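Local coordinates for protein carboxylesterase (Uncultured bacterium, PDB 5GMX) that hydrolyses carboxylic esters as a family VIII carboxylesterase of the beta-lactamase clan and also acts on oxyimino cephalosporins, at residues Lys30-Ser35 against Met363-Thr368; Thr65-Tyr70 against Ala214-Val219. All blocks are in the same frame, centred on the assembly; numbering follows the deposited sequence.

How the interactions relate
From the N terminus, the chain leaves helix 16-27 and runs through 30-35 into strand 33-40, which opens the long loop of interaction 1. Within that loop, 65-70 leads toward helix 72-86 and meets 214-219, so interaction 2 closes a shorter loop of 143 intervening residues. It is nested in the first, closed only when 363-368 returns to 30-35 after 327 residues. The two centres lie about 8 Å apart and the contacts touch: L217 N is 2.7 Å from N364 O and L217 O is 3.0 Å from M366 N, both probable hydrogen bonds. Together they tie inner strands 33-40 and 357-363 of the seven-stranded sheet to the segment carrying Y70 of the ligand pocket.

Interaction 1 (Lys30-Ser35 against Met363-Thr368); sequences KEVGAS and MNQMDT
G33 and N364 are joined by two hydrogen bonds that use different parts of N364. The backbone N of G33 donates to N364 OD1 at 2.8 Å, while N364 N donates to G33 O at 3.2 Å. Chi1 of 64° sets the carboxamide between its own backbone N and carbonyl carbon, which turns OD1 back to the strand; the first bond is bent (141°) and G33 N sits somewhat off the carbonyl plane. A water between the segments accepts from V32 N and Q365 N, and lies 2.5 Å from E31 OE1 and close to G33 O, which compete with other acceptors for its protons. E31 OE1 also forms a salt bridge with R375 of helix 374-385. Strands 33-40 and 357-363 are neighbours in the antiparallel sheet of the beta-lactamase fold, and A34 with M363 forms a non-hydrogen-bonded pair, CA to CA 4.1 Å. Their CB atoms meet at 3.8 Å on the face where F22 and F26 of helix 16-27 touch A34. The selenomethionine M363 then bends away, its CB packed 3.3 Å from G33 O. Further out, V32 CG2 lies 3.8 Å from Q365 OE1, and the Q365 amide is held by NE2 bonding to M366 O.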
loop_
_atom_site.group_PDB
_atom_site.type_symbol
_atom_site.label_atom_id
_atom_site.label_comp_id
_atom_site.label_asym_id
_atom_site.label_seq_id
_atom_site.Cartn_x
_atom_site.Cartn_y
_atom_site.Cartn_z
ATOM N N LYS A 30 18.734 13.389 -6.427
ATOM C CA LYS A 30 17.310 13.052 -6.447
ATOM C C LYS A 30 16.742 12.528 -5.121
ATOM O O LYS A 30 15.550 12.219 -5.034
ATOM C CB LYS A 30 17.025 12.018 -7.542
ATOM C CG LYS A 30 17.103 12.556 -8.961
ATOM C CD LYS A 30 16.547 11.534 -9.943
ATOM C CE LYS A 30 16.214 12.163 -11.290
ATOM N NZ LYS A 30 15.409 11.240 -12.152
ATOM N N GLU A 31 17.573 12.446 -4.087
ATOM C CA GLU A 31 17.133 11.861 -2.825
ATOM C C GLU A 31 17.547 12.737 -1.655
ATOM O O GLU A 31 18.534 13.468 -1.728
ATOM C CB GLU A 31 17.743 10.464 -2.633
ATOM C CG GLU A 31 17.237 9.351 -3.561
ATOM C CD GLU A 31 15.895 8.752 -3.167
ATOM O OE1 GLU A 31 15.077 9.434 -2.504
ATOM O OE2 GLU A 31 15.669 7.571 -3.522
ATOM N N VAL A 32 16.796 12.660 -0.568
ATOM C CA VAL A 32 17.281 13.190 0.693
ATOM C C VAL A 32 17.593 11.996 1.585
ATOM O O VAL A 32 18.753 11.756 1.927
ATOM C CB VAL A 32 16.280 14.126 1.358
ATOM C CG1 VAL A 32 16.790 14.532 2.733
ATOM C CG2 VAL A 32 16.074 15.346 0.484
ATOM N N GLY A 33 16.559 11.229 1.918
ATOM C CA GLY A 33 16.728 9.974 2.629
ATOM C C GLY A 33 15.916 8.870 1.976
ATOM O O GLY A 33 14.853 9.131 1.410
ATOM N N ALA A 34 16.400 7.634 2.057
ATOM C CA ALA A 34 15.699 6.535 1.410
ATOM C C ALA A 34 16.074 5.179 1.976
ATOM O O ALA A 34 17.166 4.979 2.519
ATOM C CB ALA A 34 15.952 6.561 -0.094
ATOM N N SER A 35 15.152 4.241 1.814
ATOM C CA SER A 35 15.362 2.862 2.204
ATOM C C SER A 35 14.839 1.942 1.105
ATOM O O SER A 35 13.853 2.254 0.417
ATOM C CB SER A 35 14.662 2.559 3.520
ATOM O OG SER A 35 13.258 2.678 3.372
HETATM N N MSE A 363 10.896 6.538 0.758
HETATM C CA MSE A 363 11.792 7.686 0.840
HETATM C C MSE A 363 11.039 8.932 1.292
HETATM O O MSE A 363 9.812 8.954 1.267
HETATM C CB MSE A 363 12.459 7.924 -0.515
HETATM C CG MSE A 363 11.602 8.691 -1.514
HETATM SE SE MSE A 363 9.855 7.899 -2.000
HETATM C CE MSE A 363 10.405 6.100 -2.249
ATOM N N ASN A 364 11.765 9.968 1.711
ATOM C CA ASN A 364 11.100 11.154 2.235
ATOM C C ASN A 364 11.058 12.351 1.275
ATOM O O ASN A 364 10.375 13.339 1.554
ATOM C CB ASN A 364 11.739 11.566 3.569
ATOM C CG ASN A 364 13.192 11.994 3.432
ATOM O OD1 ASN A 364 13.845 11.734 2.422
ATOM N ND2 ASN A 364 13.712 12.627 4.474
ATOM N N GLN A 365 11.780 12.278 0.159
ATOM C CA GLN A 365 11.691 13.324 -0.864
ATOM C C GLN A 365 10.714 12.941 -1.972
ATOM O O GLN A 365 10.992 12.068 -2.794
ATOM C CB GLN A 365 13.056 13.625 -1.479
ATOM C CG GLN A 365 12.988 14.649 -2.615
ATOM C CD GLN A 365 12.416 15.987 -2.163
ATOM O OE1 GLN A 365 13.031 16.692 -1.367
ATOM N NE2 GLN A 365 11.227 16.334 -2.660
HETATM N N MSE A 366 9.570 13.605 -1.998
HETATM C CA MSE A 366 8.532 13.284 -2.962
HETATM C C MSE A 366 8.846 13.831 -4.345
HETATM O O MSE A 366 9.514 14.850 -4.482
HETATM C CB MSE A 366 7.190 13.831 -2.489
HETATM C CG MSE A 366 6.713 13.255 -1.173
HETATM SE SE MSE A 366 5.023 14.082 -0.676
HETATM C CE MSE A 366 3.880 13.337 -2.057
ATOM N N ASP A 367 8.361 13.132 -5.364
ATOM C CA ASP A 367 8.425 13.600 -6.741
ATOM C C ASP A 367 7.007 13.573 -7.299
ATOM O O ASP A 367 6.132 12.936 -6.719
ATOM C CB ASP A 367 9.370 12.732 -7.580
ATOM C CG ASP A 367 9.802 13.414 -8.871
ATOM O OD1 ASP A 367 9.065 14.301 -9.359
ATOM O OD2 ASP A 367 10.886 13.071 -9.391
ATOM N N THR A 368 6.778 14.253 -8.421
ATOM C CA THR A 368 5.424 14.390 -8.965
ATOM C C THR A 368 4.956 13.156 -9.739
ATOM O O THR A 368 5.107 13.085 -10.961
ATOM C CB THR A 368 5.321 15.613 -9.885
ATOM O OG1 THR A 368 6.349 15.547 -10.882
ATOM C CG2 THR A 368 5.480 16.888 -9.078
HETATM O O HOH W 1 14.467 10.831 -0.575
#

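Interaction 2 (Thr65-Tyr70 against Ala214-Val219); sequences TLINTY and AEMLPV
The methyl CE of selenomethionine M216 is wedged among I67, N68 and Y70. It comes within 3.1 Å of N68 O and 3.3 Å of N68 CB, a tight fit, and reaches I67 CG1 at 3.5 Å. On its far side it approaches Y70 CE2 obliquely at 3.6 Å. With CG anti to the backbone N (chi1 -176°), M216 extends toward 65-70, and bends at its next two torsions let the methyl enter the gap while the side chain crosses I67 at about a right angle. Upstream, A214 N donates to L66 O at 2.7 Å in a nearly straight bond (173°). Two apolar contacts flank it: T65 CG2 with A214 CB at 3.6 Å, and I67 CD1 with A214 CB at 4.0 Å. Strand 67-68, an outer member of a small three-stranded antiparallel sheet, leads through Y70 to S71 and K74 at the start of helix 72-86, probably the SxxK motif of the beta-lactamase family. Y70 touches the bound phenylmethanesulfonic acid, so M216 packs against a pocket residue. N68 ND2 stands 3.0 Å above the centre of the Y70 ring, and bonds from N68 to W258 and A266 fix that amide. At the ring's other end, Y70 OH bonds to T249 O.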
loop_
_atom_site.group_PDB
_atom_site.type_symbol
_atom_site.label_atom_id
_atom_site.label_comp_id
_atom_site.label_asym_id
_atom_site.label_seq_id
_atom_site.Cartn_x
_atom_site.Cartn_y
_atom_site.Cartn_z
ATOM N N THR A 65 14.548 3.727 10.605
ATOM C CA THR A 65 13.817 4.944 10.259
ATOM C C THR A 65 12.530 4.612 9.489
ATOM O O THR A 65 12.522 3.747 8.613
ATOM C CB THR A 65 14.706 5.911 9.438
ATOM O OG1 THR A 65 15.768 6.395 10.270
ATOM C CG2 THR A 65 13.907 7.102 8.924
ATOM N N LEU A 66 11.442 5.285 9.856
ATOM C CA LEU A 66 10.142 5.111 9.206
ATOM C C LEU A 66 9.704 6.358 8.430
ATOM O O LEU A 66 10.106 7.472 8.751
ATOM C CB LEU A 66 9.069 4.780 10.246
ATOM C CG LEU A 66 9.316 3.541 11.111
ATOM C CD1 LEU A 66 8.404 3.597 12.308
ATOM C CD2 LEU A 66 9.076 2.268 10.306
ATOM N N ILE A 67 8.851 6.164 7.431
ATOM C CA ILE A 67 8.285 7.275 6.669
ATOM C C ILE A 67 6.864 6.920 6.222
ATOM O O ILE A 67 6.533 5.743 6.046
ATOM C CB ILE A 67 9.165 7.629 5.429
ATOM C CG1 ILE A 67 8.812 9.006 4.852
ATOM C CG2 ILE A 67 9.081 6.546 4.362
ATOM C CD1 ILE A 67 9.002 10.171 5.827
ATOM N N ASN A 68 6.020 7.932 6.071
ATOM C CA ASN A 68 4.697 7.733 5.493
ATOM C C ASN A 68 4.827 7.178 4.075
ATOM O O ASN A 68 5.612 7.680 3.272
ATOM C CB ASN A 68 3.915 9.042 5.491
ATOM C CG ASN A 68 2.435 8.837 5.261
ATOM O OD1 ASN A 68 1.673 8.678 6.208
ATOM N ND2 ASN A 68 2.020 8.831 3.998
ATOM N N THR A 69 4.070 6.134 3.764
ATOM C CA THR A 69 4.188 5.490 2.455
ATOM C C THR A 69 2.982 5.738 1.553
ATOM O O THR A 69 2.929 5.223 0.439
ATOM C CB THR A 69 4.371 3.972 2.595
ATOM O OG1 THR A 69 3.237 3.417 3.272
ATOM C CG2 THR A 69 5.647 3.652 3.386
ATOM N N TYR A 70 2.025 6.528 2.034
ATOM C CA TYR A 70 0.808 6.836 1.283
ATOM C C TYR A 70 0.154 5.582 0.706
ATOM O O TYR A 70 -0.008 4.605 1.424
ATOM C CB TYR A 70 1.112 7.864 0.196
ATOM C CG TYR A 70 1.437 9.204 0.811
ATOM C CD1 TYR A 70 0.424 10.026 1.288
ATOM C CD2 TYR A 70 2.753 9.625 0.962
ATOM C CE1 TYR A 70 0.706 11.243 1.875
ATOM C CE2 TYR A 70 3.049 10.844 1.548
ATOM C CZ TYR A 70 2.019 11.649 1.998
ATOM O OH TYR A 70 2.301 12.862 2.580
ATOM N N ALA A 214 10.982 9.804 9.906
ATOM C CA ALA A 214 11.714 10.824 9.176
ATOM C C ALA A 214 10.756 11.927 8.769
ATOM O O ALA A 214 9.549 11.777 8.904
ATOM C CB ALA A 214 12.387 10.232 7.954
ATOM N N GLU A 215 11.292 13.020 8.243
ATOM C CA GLU A 215 10.466 14.156 7.843
ATOM C C GLU A 215 10.072 14.048 6.382
ATOM O O GLU A 215 10.928 13.889 5.511
ATOM C CB GLU A 215 11.211 15.468 8.096
ATOM C CG GLU A 215 10.468 16.712 7.647
ATOM C CD GLU A 215 11.344 17.958 7.678
ATOM O OE1 GLU A 215 12.578 17.827 7.872
ATOM O OE2 GLU A 215 10.795 19.070 7.526
HETATM N N MSE A 216 8.774 14.127 6.108
HETATM C CA MSE A 216 8.310 14.070 4.730
HETATM C C MSE A 216 8.578 15.394 4.015
HETATM O O MSE A 216 8.359 16.462 4.576
HETATM C CB MSE A 216 6.828 13.742 4.669
HETATM C CG MSE A 216 6.334 13.576 3.239
HETATM SE SE MSE A 216 7.028 11.910 2.483
HETATM C CE MSE A 216 6.022 10.755 3.621
ATOM N N LEU A 217 9.053 15.327 2.776
ATOM C CA LEU A 217 9.407 16.545 2.050
ATOM C C LEU A 217 8.635 16.693 0.736
ATOM O O LEU A 217 8.677 15.813 -0.126
ATOM C CB LEU A 217 10.913 16.576 1.782
ATOM C CG LEU A 217 11.756 16.244 3.015
ATOM C CD1 LEU A 217 13.222 16.055 2.652
ATOM C CD2 LEU A 217 11.590 17.295 4.098
ATOM N N PRO A 218 7.924 17.818 0.585
ATOM C CA PRO A 218 7.170 18.107 -0.641
ATOM C C PRO A 218 8.103 18.375 -1.823
ATOM O O PRO A 218 9.282 18.680 -1.617
ATOM C CB PRO A 218 6.366 19.355 -0.275
ATOM C CG PRO A 218 7.149 20.002 0.819
ATOM C CD PRO A 218 7.809 18.893 1.585
ATOM N N VAL A 219 7.583 18.261 -3.041
ATOM C CA VAL A 219 8.394 18.454 -4.244
ATOM C C VAL A 219 8.814 19.910 -4.429
ATOM O O VAL A 219 8.377 20.788 -3.688
ATOM C CB VAL A 219 7.640 18.002 -5.515
ATOM C CG1 VAL A 219 6.306 18.727 -5.633
ATOM C CG2 VAL A 219 8.490 18.251 -6.750
#